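Local atomic coordinates of 5-formaminoimidazole-4-carboxamide-1-(beta)-D-ribofuranosyl 5'-monophosphate synthetase (Methanocaldococcus jannaschii, PDB entry 2R7L), a protein that catalyses the ATP- and formate-dependent formylation of AICAR to FAICAR without folates, a late step of purine biosynthesis in this archaeon. Residues R120-R125 against S312-G317; Y211-L216 against K281-V286. All blocks are in the same frame, centred on the assembly; numbering follows the deposited sequence.

Contact 1: R120-R125 against S312-G317. With AMZ (aminoimidazole 4-carboxamide ribonucleotide), chain F.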
loop_
_atom_site.group_PDB
_atom_site.type_symbol
_atom_site.label_atom_id
_atom_site.label_comp_id
_atom_site.label_asym_id
_atom_site.label_seq_id
_atom_site.Cartn_x
_atom_site.Cartn_y
_atom_site.Cartn_z
ATOM N N ARG A 120 -8.732 -36.498 14.086
ATOM C CA ARG A 120 -9.282 -37.836 13.964
ATOM C C ARG A 120 -10.781 -37.759 13.709
ATOM O O ARG A 120 -11.354 -38.615 13.043
ATOM C CB ARG A 120 -8.991 -38.648 15.224
ATOM C CG ARG A 120 -8.848 -40.124 14.952
ATOM C CD ARG A 120 -8.491 -40.893 16.198
ATOM N NE ARG A 120 -7.072 -41.237 16.296
ATOM C CZ ARG A 120 -6.376 -41.867 15.355
ATOM N NH1 ARG A 120 -5.098 -42.151 15.561
ATOM N NH2 ARG A 120 -6.943 -42.200 14.203
ATOM N N TRP A 121 -11.410 -36.714 14.229
ATOM C CA TRP A 121 -12.830 -36.497 14.011
ATOM C C TRP A 121 -13.161 -36.033 12.590
ATOM O O TRP A 121 -14.331 -35.944 12.218
ATOM C CB TRP A 121 -13.369 -35.508 15.038
ATOM C CG TRP A 121 -13.519 -36.110 16.399
ATOM C CD1 TRP A 121 -12.531 -36.653 17.174
ATOM C CD2 TRP A 121 -14.733 -36.241 17.146
ATOM N NE1 TRP A 121 -13.059 -37.109 18.359
ATOM C CE2 TRP A 121 -14.408 -36.869 18.365
ATOM C CE3 TRP A 121 -16.065 -35.887 16.901
ATOM C CZ2 TRP A 121 -15.366 -37.149 19.337
ATOM C CZ3 TRP A 121 -17.016 -36.162 17.867
ATOM C CH2 TRP A 121 -16.662 -36.788 19.070
ATOM N N GLU A 122 -12.132 -35.742 11.798
ATOM C CA GLU A 122 -12.339 -35.339 10.406
ATOM C C GLU A 122 -12.066 -36.512 9.481
ATOM O O GLU A 122 -12.427 -36.491 8.309
ATOM C CB GLU A 122 -11.437 -34.154 10.025
ATOM C CG GLU A 122 -9.966 -34.529 9.827
ATOM C CD GLU A 122 -9.146 -33.447 9.134
ATOM O OE1 GLU A 122 -7.939 -33.685 8.900
ATOM O OE2 GLU A 122 -9.698 -32.367 8.822
ATOM N N SER A 123 -11.423 -37.540 10.018
ATOM C CA SER A 123 -11.039 -38.698 9.226
ATOM C C SER A 123 -12.126 -39.762 9.250
ATOM O O SER A 123 -12.274 -40.524 8.299
ATOM C CB SER A 123 -9.738 -39.294 9.759
ATOM O OG SER A 123 -9.909 -39.745 11.094
ATOM N N GLU A 124 -12.880 -39.809 10.343
ATOM C CA GLU A 124 -13.881 -40.845 10.539
ATOM C C GLU A 124 -15.288 -40.308 10.345
ATOM O O GLU A 124 -15.722 -39.390 11.044
ATOM C CB GLU A 124 -13.728 -41.481 11.923
ATOM C CG GLU A 124 -12.401 -42.209 12.106
ATOM C CD GLU A 124 -12.102 -42.538 13.557
ATOM O OE1 GLU A 124 -10.956 -42.953 13.850
ATOM O OE2 GLU A 124 -13.008 -42.380 14.403
ATOM N N ARG A 125 -15.996 -40.907 9.392
ATOM C CA ARG A 125 -17.335 -40.479 9.002
ATOM C C ARG A 125 -18.329 -40.444 10.167
ATOM O O ARG A 125 -19.197 -39.571 10.229
ATOM C CB ARG A 125 -17.852 -41.388 7.883
ATOM C CG ARG A 125 -19.124 -40.904 7.208
ATOM C CD ARG A 125 -19.547 -41.836 6.076
ATOM N NE ARG A 125 -18.624 -41.816 4.938
ATOM C CZ ARG A 125 -18.604 -40.874 3.995
ATOM N NH1 ARG A 125 -19.450 -39.849 4.049
ATOM N NH2 ARG A 125 -17.731 -40.953 2.996
ATOM N N SER A 312 -13.767 -30.101 7.374
ATOM C CA SER A 312 -12.371 -30.312 7.741
ATOM C C SER A 312 -12.110 -29.635 9.080
ATOM O O SER A 312 -12.798 -28.677 9.444
ATOM C CB SER A 312 -11.442 -29.741 6.679
ATOM O OG SER A 312 -11.781 -30.240 5.397
ATOM N N ALA A 313 -11.126 -30.140 9.817
ATOM C CA ALA A 313 -10.823 -29.611 11.142
ATOM C C ALA A 313 -9.510 -28.841 11.094
ATOM O O ALA A 313 -9.050 -28.295 12.096
ATOM C CB ALA A 313 -10.757 -30.734 12.162
ATOM N N ARG A 314 -8.906 -28.823 9.911
ATOM C CA ARG A 314 -7.759 -27.977 9.643
ATOM C C ARG A 314 -7.987 -27.242 8.320
ATOM O O ARG A 314 -9.120 -27.135 7.860
ATOM C CB ARG A 314 -6.467 -28.794 9.636
ATOM C CG ARG A 314 -6.627 -30.190 9.089
ATOM C CD ARG A 314 -6.878 -30.157 7.611
ATOM N NE ARG A 314 -7.228 -31.475 7.106
ATOM C CZ ARG A 314 -7.408 -31.754 5.823
ATOM N NH1 ARG A 314 -7.728 -32.989 5.451
ATOM N NH2 ARG A 314 -7.262 -30.798 4.913
ATOM N N VAL A 315 -6.924 -26.737 7.708
ATOM C CA VAL A 315 -7.081 -25.912 6.518
ATOM C C VAL A 315 -7.528 -26.755 5.322
ATOM O O VAL A 315 -6.949 -27.800 5.052
ATOM C CB VAL A 315 -5.791 -25.113 6.200
ATOM C CG1 VAL A 315 -4.642 -26.047 5.805
ATOM C CG2 VAL A 315 -6.053 -24.052 5.130
ATOM N N ASP A 316 -8.577 -26.296 4.636
ATOM C CA ASP A 316 -9.093 -26.949 3.434
ATOM C C ASP A 316 -8.425 -26.409 2.165
ATOM O O ASP A 316 -8.087 -25.223 2.081
ATOM C CB ASP A 316 -10.615 -26.771 3.350
ATOM C CG ASP A 316 -11.209 -27.365 2.075
ATOM O OD1 ASP A 316 -11.694 -28.514 2.126
ATOM O OD2 ASP A 316 -11.180 -26.692 1.021
ATOM N N GLY A 317 -8.256 -27.279 1.174
ATOM C CA GLY A 317 -7.567 -26.921 -0.067
ATOM C C GLY A 317 -8.149 -25.733 -0.813
ATOM O O GLY A 317 -7.452 -25.078 -1.583
HETATM O O5 AMZ F . -8.153 -27.737 -4.009
HETATM C C6 AMZ F . -8.786 -28.439 -3.216
HETATM N N2 AMZ F . -10.045 -28.213 -2.850
HETATM C C3A AMZ F . -8.146 -29.668 -2.590
HETATM C C7A AMZ F . -8.762 -30.609 -1.785
HETATM N N3 AMZ F . -10.035 -30.631 -1.387
HETATM N N1 AMZ F . -6.879 -30.027 -2.750
HETATM C C5 AMZ F . -6.702 -31.160 -2.056
HETATM N N AMZ F . -7.851 -31.513 -1.470
HETATM C C1 AMZ F . -8.065 -32.699 -0.606
HETATM C C2 AMZ F . -8.450 -33.949 -1.398
HETATM C C3 AMZ F . -7.154 -34.733 -1.478
HETATM O O2 AMZ F . -7.442 -36.128 -1.404
HETATM O O1 AMZ F . -9.414 -34.674 -0.625
HETATM O O AMZ F . -6.779 -32.944 -0.012
HETATM C C AMZ F . -6.435 -34.321 -0.196
HETATM C C4 AMZ F . -4.902 -34.376 -0.351
HETATM O O3 AMZ F . -4.490 -33.559 -1.442
HETATM P P AMZ F . -3.386 -34.088 -2.443
HETATM O OP1 AMZ F . -2.039 -34.273 -1.844
HETATM O O4 AMZ F . -3.921 -35.477 -3.051
HETATM O OP2 AMZ F . -3.328 -33.047 -3.684
#
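A single carboxylate, that of Glu-122, carries almost the whole contact, giving one oxygen to the side chain of Arg-314 and the other to a backbone amide. OE1 receives NE of Arg-314 at 2.9 Å in a nearly straight salt bridge (168° at the hydrogen), through the syn lone pair of the oxygen and in the guanidinium plane. The two flat groups nevertheless stand almost perpendicular, 86° apart, so this is an edge-on, one-nitrogen grip rather than a coplanar double bridge. OE2 takes the backbone N of Ala-313 at 2.8 Å; the amide comes from the anti side, somewhat out of the carboxylate plane. Glutamate suits the place because its chain, extended beyond CG, reaches from one loop to the other and still offers two acceptors. CB of Ala-313 lies 4.1 Å from CB of Glu-122, small enough a side chain to let the carboxylate come up to the amide. The chain of Arg-314 bends at chi2 (70°), which brings NE to Glu-122 while NH2 remains turned to the carbonyl O of Val-315 in its own loop, 3.0 Å away. With NE and NH2 both engaged, the guanidinium is probably restrained from turning. A leucine in place of Arg-314 would probably leave Glu-122 OE1 without its positive mate and the Val-315 carbonyl without this donor. Arg-314 also touches His-27, which binds AICAR, and Gly-317 further along the loop lines the nucleotide pocket, where a side chain would run into the imidazole ring. The contact thus joins the loop that precedes helix 125-135 to the one leaving strand 306-312, the outermost strand, within this chain, of an antiparallel sheet of the ATP-grasp fold, while Ile-96 of helix 93-99 packs on both Glu-122 and Arg-314.

Contact 2: Y211-L216 against K281-V286; sequences YFYSPL and KAKELV
Lys-283 reaches out from helix 268-285 to the phenol end of Tyr-213 on strand 205-214, and these two residues supply the surface buried here, 36 and 33 Å² respectively. Lysine chain and tyrosine side chain cross at about a right angle. The approach is made by the last two atoms of the lysine: CE lies 3.5 Å from Tyr-213 OH, and NZ is 3.4 Å from the same oxygen. NZ of Lys-283 comes to the ring obliquely, 4.0 Å from CZ of Tyr-213. Lysine suits the place because a long, flexible chain is needed to bridge helix and strand: beyond CG it runs extended, and its CG is anti to the carbonyl carbon, beside the backbone N (chi1 -80°), a direction that carries the chain from the helix toward the sheet. Tyrosine is equally apt, since its ring is long enough to bring a hydroxyl to the level of the ammonium group while the residue stays buried. On the strand, the ring is flanked by Val-220 of the neighbouring strand 219-230, and the backbone of Tyr-213 pairs with Gly-292 at the start of strand 292-300. The contact therefore packs a helix onto the antiparallel sheet of the ATP-grasp fold, remote from the ATP and AICAR sites. Its polar ends converge on a third residue: Asp-218 OD1 forms a salt bridge with Lys-283 NZ and a hydrogen bond with Tyr-213 OH. This shared carboxylate probably balances the positive charge of the ammonium group and fixes the hydroxyl beside it, so the direct approach of lysine to tyrosine is secondary to their common partner.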
loop_
_atom_site.group_PDB
_atom_site.type_symbol
_atom_site.label_atom_id
_atom_site.label_comp_id
_atom_site.label_asym_id
_atom_site.label_seq_id
_atom_site.Cartn_x
_atom_site.Cartn_y
_atom_site.Cartn_z
ATOM N N TYR A 211 -13.679 -20.988 7.643
ATOM C CA TYR A 211 -13.747 -20.223 8.884
ATOM C C TYR A 211 -12.387 -20.223 9.581
ATOM O O TYR A 211 -11.509 -21.025 9.263
ATOM C CB TYR A 211 -14.767 -20.825 9.860
ATOM C CG TYR A 211 -16.191 -20.997 9.371
ATOM C CD1 TYR A 211 -17.185 -20.118 9.773
ATOM C CD2 TYR A 211 -16.550 -22.070 8.553
ATOM C CE1 TYR A 211 -18.496 -20.282 9.358
ATOM C CE2 TYR A 211 -17.859 -22.238 8.124
ATOM C CZ TYR A 211 -18.824 -21.344 8.540
ATOM O OH TYR A 211 -20.118 -21.491 8.129
ATOM N N PHE A 212 -12.235 -19.336 10.559
ATOM C CA PHE A 212 -11.082 -19.358 11.448
ATOM C C PHE A 212 -11.583 -19.114 12.862
ATOM O O PHE A 212 -12.216 -18.089 13.124
ATOM C CB PHE A 212 -10.063 -18.274 11.067
ATOM C CG PHE A 212 -8.763 -18.365 11.830
ATOM C CD1 PHE A 212 -7.715 -19.112 11.339
ATOM C CD2 PHE A 212 -8.603 -17.721 13.051
ATOM C CE1 PHE A 212 -6.513 -19.203 12.034
ATOM C CE2 PHE A 212 -7.408 -17.817 13.753
ATOM C CZ PHE A 212 -6.364 -18.566 13.241
ATOM N N TYR A 213 -11.343 -20.070 13.760
ATOM C CA TYR A 213 -11.611 -19.836 15.178
ATOM C C TYR A 213 -10.342 -19.345 15.861
ATOM O O TYR A 213 -9.321 -20.035 15.879
ATOM C CB TYR A 213 -12.125 -21.083 15.915
ATOM C CG TYR A 213 -12.299 -20.810 17.403
ATOM C CD1 TYR A 213 -13.340 -20.020 17.863
ATOM C CD2 TYR A 213 -11.394 -21.301 18.337
ATOM C CE1 TYR A 213 -13.490 -19.746 19.224
ATOM C CE2 TYR A 213 -11.538 -21.030 19.688
ATOM C CZ TYR A 213 -12.584 -20.256 20.122
ATOM O OH TYR A 213 -12.723 -19.992 21.474
ATOM N N SER A 214 -10.418 -18.145 16.413
ATOM C CA SER A 214 -9.306 -17.584 17.149
ATOM C C SER A 214 -9.499 -17.855 18.631
ATOM O O SER A 214 -10.395 -17.281 19.244
ATOM C CB SER A 214 -9.242 -16.077 16.922
ATOM O OG SER A 214 -8.329 -15.497 17.833
ATOM N N PRO A 215 -8.656 -18.722 19.208
ATOM C CA PRO A 215 -8.690 -19.032 20.636
ATOM C C PRO A 215 -8.294 -17.813 21.465
ATOM O O PRO A 215 -8.761 -17.655 22.596
ATOM C CB PRO A 215 -7.635 -20.138 20.798
ATOM C CG PRO A 215 -7.231 -20.541 19.431
ATOM C CD PRO A 215 -7.589 -19.442 18.497
ATOM N N LEU A 216 -7.444 -16.954 20.899
ATOM C CA LEU A 216 -7.034 -15.723 21.575
ATOM C C LEU A 216 -8.203 -14.758 21.700
ATOM O O LEU A 216 -8.380 -14.120 22.735
ATOM C CB LEU A 216 -5.877 -15.043 20.845
ATOM C CG LEU A 216 -4.685 -15.885 20.391
ATOM C CD1 LEU A 216 -3.595 -14.981 19.846
ATOM C CD2 LEU A 216 -4.148 -16.763 21.502
ATOM N N LYS A 281 -19.928 -26.995 20.063
ATOM C CA LYS A 281 -20.041 -28.425 20.336
ATOM C C LYS A 281 -18.685 -29.115 20.369
ATOM O O LYS A 281 -18.461 -30.002 21.189
ATOM C CB LYS A 281 -20.970 -29.126 19.334
ATOM C CG LYS A 281 -21.231 -30.614 19.655
ATOM C CD LYS A 281 -21.950 -30.818 21.003
ATOM C CE LYS A 281 -23.308 -30.117 21.023
ATOM N NZ LYS A 281 -23.963 -30.115 22.370
ATOM N N ALA A 282 -17.782 -28.716 19.479
ATOM C CA ALA A 282 -16.454 -29.333 19.414
ATOM C C ALA A 282 -15.643 -29.043 20.679
ATOM O O ALA A 282 -14.735 -29.794 21.035
ATOM C CB ALA A 282 -15.705 -28.866 18.182
ATOM N N LYS A 283 -15.976 -27.946 21.352
ATOM C CA LYS A 283 -15.376 -27.643 22.649
ATOM C C LYS A 283 -15.731 -28.731 23.667
ATOM O O LYS A 283 -14.869 -29.196 24.413
ATOM C CB LYS A 283 -15.837 -26.274 23.149
ATOM C CG LYS A 283 -15.091 -25.102 22.526
ATOM C CD LYS A 283 -15.687 -23.772 22.955
ATOM C CE LYS A 283 -14.847 -22.609 22.449
ATOM N NZ LYS A 283 -15.670 -21.377 22.326
ATOM N N GLU A 284 -17.001 -29.134 23.675
ATOM C CA GLU A 284 -17.491 -30.189 24.564
ATOM C C GLU A 284 -16.954 -31.565 24.190
ATOM O O GLU A 284 -16.512 -32.318 25.054
ATOM C CB GLU A 284 -19.019 -30.229 24.555
ATOM C CG GLU A 284 -19.694 -28.944 24.988
ATOM C CD GLU A 284 -21.190 -28.990 24.769
ATOM O OE1 GLU A 284 -21.680 -30.043 24.312
ATOM O OE2 GLU A 284 -21.879 -27.984 25.046
ATOM N N LEU A 285 -16.987 -31.890 22.899
ATOM C CA LEU A 285 -16.651 -33.237 22.443
ATOM C C LEU A 285 -15.158 -33.506 22.290
ATOM O O LEU A 285 -14.709 -34.639 22.493
ATOM C CB LEU A 285 -17.377 -33.570 21.133
ATOM C CG LEU A 285 -18.898 -33.375 21.064
ATOM C CD1 LEU A 285 -19.435 -33.914 19.739
ATOM C CD2 LEU A 285 -19.610 -34.030 22.245
ATOM N N VAL A 286 -14.384 -32.487 21.915
ATOM C CA VAL A 286 -12.938 -32.677 21.755
ATOM C C VAL A 286 -12.127 -31.459 22.218
ATOM O O VAL A 286 -11.623 -30.705 21.387
ATOM C CB VAL A 286 -12.550 -32.969 20.282
ATOM C CG1 VAL A 286 -11.370 -33.926 20.225
ATOM C CG2 VAL A 286 -13.732 -33.516 19.499
#

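Both segments of contact 2 fall, in sequence, between the two segments of contact 1, and the centres of the contacts lie about 13 Å apart. They meet directly through the indole of Trp-121, which turns away from the 312-317 loop to pack on the end of helix 268-285: CE2 of Trp-121 lies 3.6 Å from CG2 of Val-286, and CZ3 of Trp-121 is 3.8 Å from CD1 of Leu-285. Segment 120-125 thus offers Glu-122 to the loop that leads to the AICAR pocket and Trp-121 to the end of the helix. Contact 1 borders that pocket, where O of Gly-317 comes within 3.7 Å of the nucleotide's O5, whereas contact 2 belongs to the packing of the ATP-grasp fold.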